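Local atomic coordinates of protein, Family 18 Chitinase (Crocus vernus, PDB entry 3SIM), a protein that probably binds and hydrolyses chitin, as a plant family 18 glycosyl hydrolase built on a TIM barrel. Residues S101-A106 with I141-T146; S47-F52 with F94-V99. All coordinates share one frame; numbering follows the deposited sequence.

Interaction 1. Residues S101-A106 with I141-T146; sequences SWVSNA and IGRLIT
Segments 101-106 and 141-146, which meet through W102, V103 and A106 on one and I141, R143 and L144 on the other, run side by side in the same general direction, their short axes 9.5 Å apart at closest approach and crossing at -32°, with the CA atoms of V103 and L144 6.0 Å from each other. No hydrogen bond joins them; the contact is side-chain packing, almost wholly buried. With CG anti to its backbone N (chi1 -166°), W102 swings its indole over A106, whose CB lies 3.5 Å above the ring plane near the rim. The six-membered end of the indole reaches the other helix, where CH2 of W102 meets the methyl CD1 of I141 at 4.1 Å. Beside it, the branch carbon CG of L144 lies 4.1 Å from A106 CB and also approaches W102 CZ3. Near the partly exposed border, CG2 of V103 touches CB of R143 at 4.0 Å, and the two side chains cross at about a right angle. R143 NH2 forms a salt bridge with D100 OD1; W102 NE1 is hydrogen-bonded to D38 OD2. Within the TIM barrel the contact pairs helices 99-116 and 134-150, which precede and follow strand 121-125; V107 and L110 extend the packing along L144.

Interaction 2. Residues S47-F52 with F94-V99; sequences STNGKF and FQAASV
One direct hydrogen bond joins the two loops: A97 N donates to N49 OD1 at 2.9 Å, nearly straight at 168° about the hydrogen. The N-H comes from above the plane of the amide, 48° out of it, and therefore not along a lone pair. The N49 side chain crosses to A97 because CG is anti to its backbone N (chi1 -165°); its ND2 is hydrogen-bonded to S101 OG. Van der Waals contacts flank this bond, with CB of A97 3.6 Å from N49 OD1 and the CA of A96 also close to that oxygen.

At the other end S47 packs against the amide of Q95. Its OG lies 3.3 Å from Q95 NE2, but the angles are poor and no hydrogen bond forms; NE2 bonds instead to the hydroxyl of Y39.

Water supplements the direct contact. One molecule accepts from S47 N at 2.8 Å and weakly from Q95 NE2. A second lies 2.7 Å from Q95 O, to which it can donate, and takes a weak bond from N49 N, linking the two backbones.

Inside 47-52, T48 OG1 donates to K51 O at 2.9 Å, bracing the turn through G50. This surface contact brings the loop between strands 28-37 and 53-54 against the loop leading into helix 99-116, for which S98 is the N-cap residue.

In the fold
From the N terminus, the chain leaves strand 28-37, passes through 47-52, and returns at 94-99 after helix 63-72 and strand 76-83; interaction 2 closes this excursion. Helix 99-116 starts at once, and interaction 1 closes the next one, through strand 121-125 to helix 134-150. The two contacts therefore lie in series, neither nested nor crossed, with centres about 10 Å apart. Helix 99-116 joins them directly: besides the tie from its side chain, N49 is probably hydrogen-bonded through its O to N105 ND2, while W102 packs on the backbone of N49 and G50. Together they tie a surface loop and two successive barrel helices into one region.

Interaction 1. Residues S101-A106 with I141-T146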
loop_
_atom_site.group_PDB
_atom_site.type_symbol
_atom_site.label_atom_id
_atom_site.label_comp_id
_atom_site.label_asym_id
_atom_site.label_seq_id
_atom_site.Cartn_x
_atom_site.Cartn_y
_atom_site.Cartn_z
ATOM N N SER A 101 0.330 -18.975 -16.138
ATOM C CA SER A 101 0.758 -19.723 -14.972
ATOM C C SER A 101 0.881 -18.901 -13.680
ATOM O O SER A 101 0.479 -19.337 -12.680
ATOM C CB SER A 101 1.978 -20.607 -15.233
ATOM O OG SER A 101 3.117 -19.873 -15.324
ATOM N N TRP A 102 1.427 -17.699 -13.774
ATOM C CA TRP A 102 1.517 -16.776 -12.646
ATOM C C TRP A 102 0.138 -16.383 -12.100
ATOM O O TRP A 102 -0.114 -16.579 -10.989
ATOM C CB TRP A 102 2.321 -15.514 -12.996
ATOM C CG TRP A 102 2.706 -14.722 -11.831
ATOM C CD1 TRP A 102 3.873 -14.783 -11.163
ATOM C CD2 TRP A 102 1.931 -13.729 -11.176
ATOM N NE1 TRP A 102 3.884 -13.898 -10.169
ATOM C CE2 TRP A 102 2.695 -13.256 -10.128
ATOM C CE3 TRP A 102 0.659 -13.197 -11.360
ATOM C CZ2 TRP A 102 2.235 -12.311 -9.264
ATOM C CZ3 TRP A 102 0.211 -12.239 -10.475
ATOM C CH2 TRP A 102 1.008 -11.812 -9.456
ATOM N N VAL A 103 -0.762 -15.981 -12.976
ATOM C CA VAL A 103 -2.106 -15.604 -12.624
ATOM C C VAL A 103 -2.875 -16.770 -11.940
ATOM O O VAL A 103 -3.428 -16.597 -10.917
ATOM C CB VAL A 103 -2.888 -15.097 -13.841
ATOM C CG1 VAL A 103 -4.323 -14.957 -13.517
ATOM C CG2 VAL A 103 -2.335 -13.798 -14.334
ATOM N N SER A 104 -2.780 -17.972 -12.481
ATOM C CA SER A 104 -3.446 -19.110 -11.868
ATOM C C SER A 104 -2.949 -19.361 -10.431
ATOM O O SER A 104 -3.730 -19.515 -9.544
ATOM C CB SER A 104 -3.241 -20.352 -12.717
ATOM O OG SER A 104 -3.684 -21.462 -12.040
ATOM N N ASN A 105 -1.633 -19.332 -10.246
ATOM C CA ASN A 105 -1.051 -19.482 -8.922
ATOM C C ASN A 105 -1.441 -18.354 -7.934
ATOM O O ASN A 105 -1.744 -18.622 -6.819
ATOM C CB ASN A 105 0.462 -19.643 -8.956
ATOM C CG ASN A 105 0.938 -20.966 -9.621
ATOM O OD1 ASN A 105 0.295 -21.943 -9.562
ATOM N ND2 ASN A 105 2.086 -20.921 -10.213
ATOM N N ALA A 106 -1.417 -17.118 -8.419
ATOM C CA ALA A 106 -1.752 -15.945 -7.659
ATOM C C ALA A 106 -3.226 -15.916 -7.174
ATOM O O ALA A 106 -3.467 -15.689 -6.044
ATOM C CB ALA A 106 -1.412 -14.692 -8.474
ATOM N N ILE A 141 -0.902 -8.513 -13.108
ATOM C CA ILE A 141 -1.609 -7.776 -12.097
ATOM C C ILE A 141 -3.043 -7.413 -12.496
ATOM O O ILE A 141 -3.914 -7.522 -11.704
ATOM C CB ILE A 141 -0.852 -6.528 -11.585
ATOM C CG1 ILE A 141 0.572 -6.900 -11.197
ATOM C CG2 ILE A 141 -1.595 -5.837 -10.463
ATOM C CD1 ILE A 141 0.670 -7.784 -10.060
ATOM N N GLY A 142 -3.214 -6.965 -13.728
ATOM C CA GLY A 142 -4.526 -6.610 -14.236
ATOM C C GLY A 142 -5.472 -7.805 -14.218
ATOM O O GLY A 142 -6.500 -7.690 -13.670
ATOM N N ARG A 143 -5.048 -8.964 -14.712
ATOM C CA ARG A 143 -5.863 -10.162 -14.651
ATOM C C ARG A 143 -6.168 -10.594 -13.200
ATOM O O ARG A 143 -7.246 -10.877 -12.909
ATOM C CB ARG A 143 -5.285 -11.318 -15.479
ATOM C CG ARG A 143 -5.505 -11.180 -16.972
ATOM C CD ARG A 143 -4.774 -12.215 -17.820
ATOM N NE ARG A 143 -5.120 -13.579 -17.525
ATOM C CZ ARG A 143 -4.607 -14.637 -18.126
ATOM N NH1 ARG A 143 -4.990 -15.825 -17.758
ATOM N NH2 ARG A 143 -3.712 -14.503 -19.058
ATOM N N LEU A 144 -5.196 -10.526 -12.309
ATOM C CA LEU A 144 -5.409 -10.850 -10.908
ATOM C C LEU A 144 -6.469 -9.968 -10.237
ATOM O O LEU A 144 -7.352 -10.508 -9.701
ATOM C CB LEU A 144 -4.127 -10.587 -10.137
ATOM C CG LEU A 144 -3.728 -11.300 -8.854
ATOM C CD1 LEU A 144 -2.848 -10.483 -7.905
ATOM C CD2 LEU A 144 -4.776 -12.112 -8.150
ATOM N N ILE A 145 -6.372 -8.661 -10.324
ATOM C CA ILE A 145 -7.353 -7.809 -9.709
ATOM C C ILE A 145 -8.761 -8.020 -10.306
ATOM O O ILE A 145 -9.655 -8.192 -9.592
ATOM C CB ILE A 145 -6.942 -6.355 -9.814
ATOM C CG1 ILE A 145 -5.632 -6.134 -9.070
ATOM C CG2 ILE A 145 -8.063 -5.420 -9.360
ATOM C CD1 ILE A 145 -4.966 -4.902 -9.396
ATOM N N THR A 146 -8.840 -8.090 -11.618
ATOM C CA THR A 146 -10.070 -8.231 -12.358
ATOM C C THR A 146 -10.763 -9.530 -11.925
ATOM O O THR A 146 -11.888 -9.485 -11.548
ATOM C CB THR A 146 -9.854 -8.188 -13.915
ATOM O OG1 THR A 146 -9.383 -6.917 -14.353
ATOM C CG2 THR A 146 -11.124 -8.473 -14.608
#

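Interaction 2. Residues S47-F52 with F94-V99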
loop_
_atom_site.group_PDB
_atom_site.type_symbol
_atom_site.label_atom_id
_atom_site.label_comp_id
_atom_site.label_asym_id
_atom_site.label_seq_id
_atom_site.Cartn_x
_atom_site.Cartn_y
_atom_site.Cartn_z
ATOM N N SER A 47 12.033 -17.024 -6.068
ATOM C CA SER A 47 10.723 -16.807 -6.596
ATOM C C SER A 47 9.908 -18.081 -6.879
ATOM O O SER A 47 10.445 -19.066 -7.266
ATOM C CB SER A 47 10.681 -15.799 -7.738
ATOM O OG SER A 47 11.049 -16.297 -8.965
ATOM N N THR A 48 8.613 -17.988 -6.642
ATOM C CA THR A 48 7.694 -19.115 -6.760
ATOM C C THR A 48 6.620 -19.005 -7.857
ATOM O O THR A 48 5.657 -19.718 -7.851
ATOM C CB THR A 48 6.990 -19.404 -5.483
ATOM O OG1 THR A 48 6.157 -18.312 -5.160
ATOM C CG2 THR A 48 7.966 -19.723 -4.335
ATOM N N ASN A 49 6.810 -18.097 -8.781
ATOM C CA ASN A 49 5.889 -17.901 -9.870
ATOM C C ASN A 49 4.417 -17.615 -9.428
ATOM O O ASN A 49 3.541 -18.238 -9.866
ATOM C CB ASN A 49 5.978 -19.058 -10.869
ATOM C CG ASN A 49 5.316 -18.747 -12.196
ATOM O OD1 ASN A 49 5.430 -17.667 -12.663
ATOM N ND2 ASN A 49 4.591 -19.686 -12.753
ATOM N N GLY A 50 4.217 -16.682 -8.515
ATOM C CA GLY A 50 2.915 -16.324 -8.037
ATOM C C GLY A 50 2.269 -17.185 -6.944
ATOM O O GLY A 50 1.137 -16.997 -6.664
ATOM N N LYS A 51 3.019 -18.081 -6.322
ATOM C CA LYS A 51 2.537 -18.723 -5.141
ATOM C C LYS A 51 2.845 -17.899 -3.881
ATOM O O LYS A 51 3.890 -17.975 -3.367
ATOM C CB LYS A 51 3.097 -20.137 -5.044
ATOM C CG LYS A 51 2.745 -21.048 -6.184
ATOM C CD LYS A 51 3.303 -22.402 -6.011
ATOM C CE LYS A 51 3.066 -23.293 -7.141
ATOM N NZ LYS A 51 1.737 -23.779 -7.338
ATOM N N PHE A 52 1.884 -17.143 -3.411
ATOM C CA PHE A 52 2.100 -16.253 -2.298
ATOM C C PHE A 52 2.280 -16.918 -0.940
ATOM O O PHE A 52 1.572 -17.786 -0.608
ATOM C CB PHE A 52 1.021 -15.185 -2.307
ATOM C CG PHE A 52 1.220 -14.195 -3.394
ATOM C CD1 PHE A 52 2.004 -13.069 -3.183
ATOM C CD2 PHE A 52 0.755 -14.438 -4.647
ATOM C CE1 PHE A 52 2.242 -12.188 -4.195
ATOM C CE2 PHE A 52 1.008 -13.582 -5.657
ATOM C CZ PHE A 52 1.741 -12.433 -5.418
ATOM N N PHE A 94 9.946 -8.844 -9.445
ATOM C CA PHE A 94 8.793 -9.438 -10.123
ATOM C C PHE A 94 9.256 -10.374 -11.229
ATOM O O PHE A 94 9.967 -9.991 -12.093
ATOM C CB PHE A 94 7.809 -8.429 -10.733
ATOM C CG PHE A 94 6.519 -9.042 -11.206
ATOM C CD1 PHE A 94 5.456 -9.140 -10.377
ATOM C CD2 PHE A 94 6.381 -9.576 -12.461
ATOM C CE1 PHE A 94 4.315 -9.723 -10.782
ATOM C CE2 PHE A 94 5.198 -10.141 -12.837
ATOM C CZ PHE A 94 4.193 -10.219 -11.993
ATOM N N GLN A 95 8.804 -11.604 -11.147
ATOM C CA GLN A 95 9.136 -12.638 -12.092
ATOM C C GLN A 95 7.965 -13.550 -12.425
ATOM O O GLN A 95 7.411 -14.130 -11.539
ATOM C CB GLN A 95 10.270 -13.514 -11.552
ATOM C CG GLN A 95 11.404 -12.822 -10.875
ATOM C CD GLN A 95 12.515 -13.755 -10.523
ATOM O OE1 GLN A 95 12.916 -14.549 -11.315
ATOM N NE2 GLN A 95 13.003 -13.656 -9.333
ATOM N N ALA A 96 7.623 -13.651 -13.706
ATOM C CA ALA A 96 6.630 -14.598 -14.195
ATOM C C ALA A 96 7.169 -15.588 -15.246
ATOM O O ALA A 96 7.784 -15.200 -16.203
ATOM C CB ALA A 96 5.448 -13.907 -14.721
ATOM N N ALA A 97 6.963 -16.873 -15.011
ATOM C CA ALA A 97 7.303 -17.911 -15.973
ATOM C C ALA A 97 6.439 -17.881 -17.253
ATOM O O ALA A 97 6.929 -18.068 -18.319
ATOM C CB ALA A 97 7.327 -19.239 -15.350
ATOM N N SER A 98 5.158 -17.623 -17.067
ATOM C CA SER A 98 4.223 -17.214 -18.085
ATOM C C SER A 98 3.127 -16.410 -17.413
ATOM O O SER A 98 2.913 -16.585 -16.279
ATOM C CB SER A 98 3.577 -18.404 -18.794
ATOM O OG SER A 98 2.852 -19.210 -17.940
ATOM N N VAL A 99 2.412 -15.617 -18.177
ATOM C CA VAL A 99 1.317 -14.869 -17.627
ATOM C C VAL A 99 0.222 -15.792 -17.063
ATOM O O VAL A 99 -0.258 -15.560 -15.991
ATOM C CB VAL A 99 0.732 -13.893 -18.629
ATOM C CG1 VAL A 99 -0.501 -13.330 -18.140
ATOM C CG2 VAL A 99 1.722 -12.797 -18.971
HETATM O O HOH W 1 14.369 -16.072 -7.353
HETATM O O HOH W 2 7.565 -15.174 -9.019
#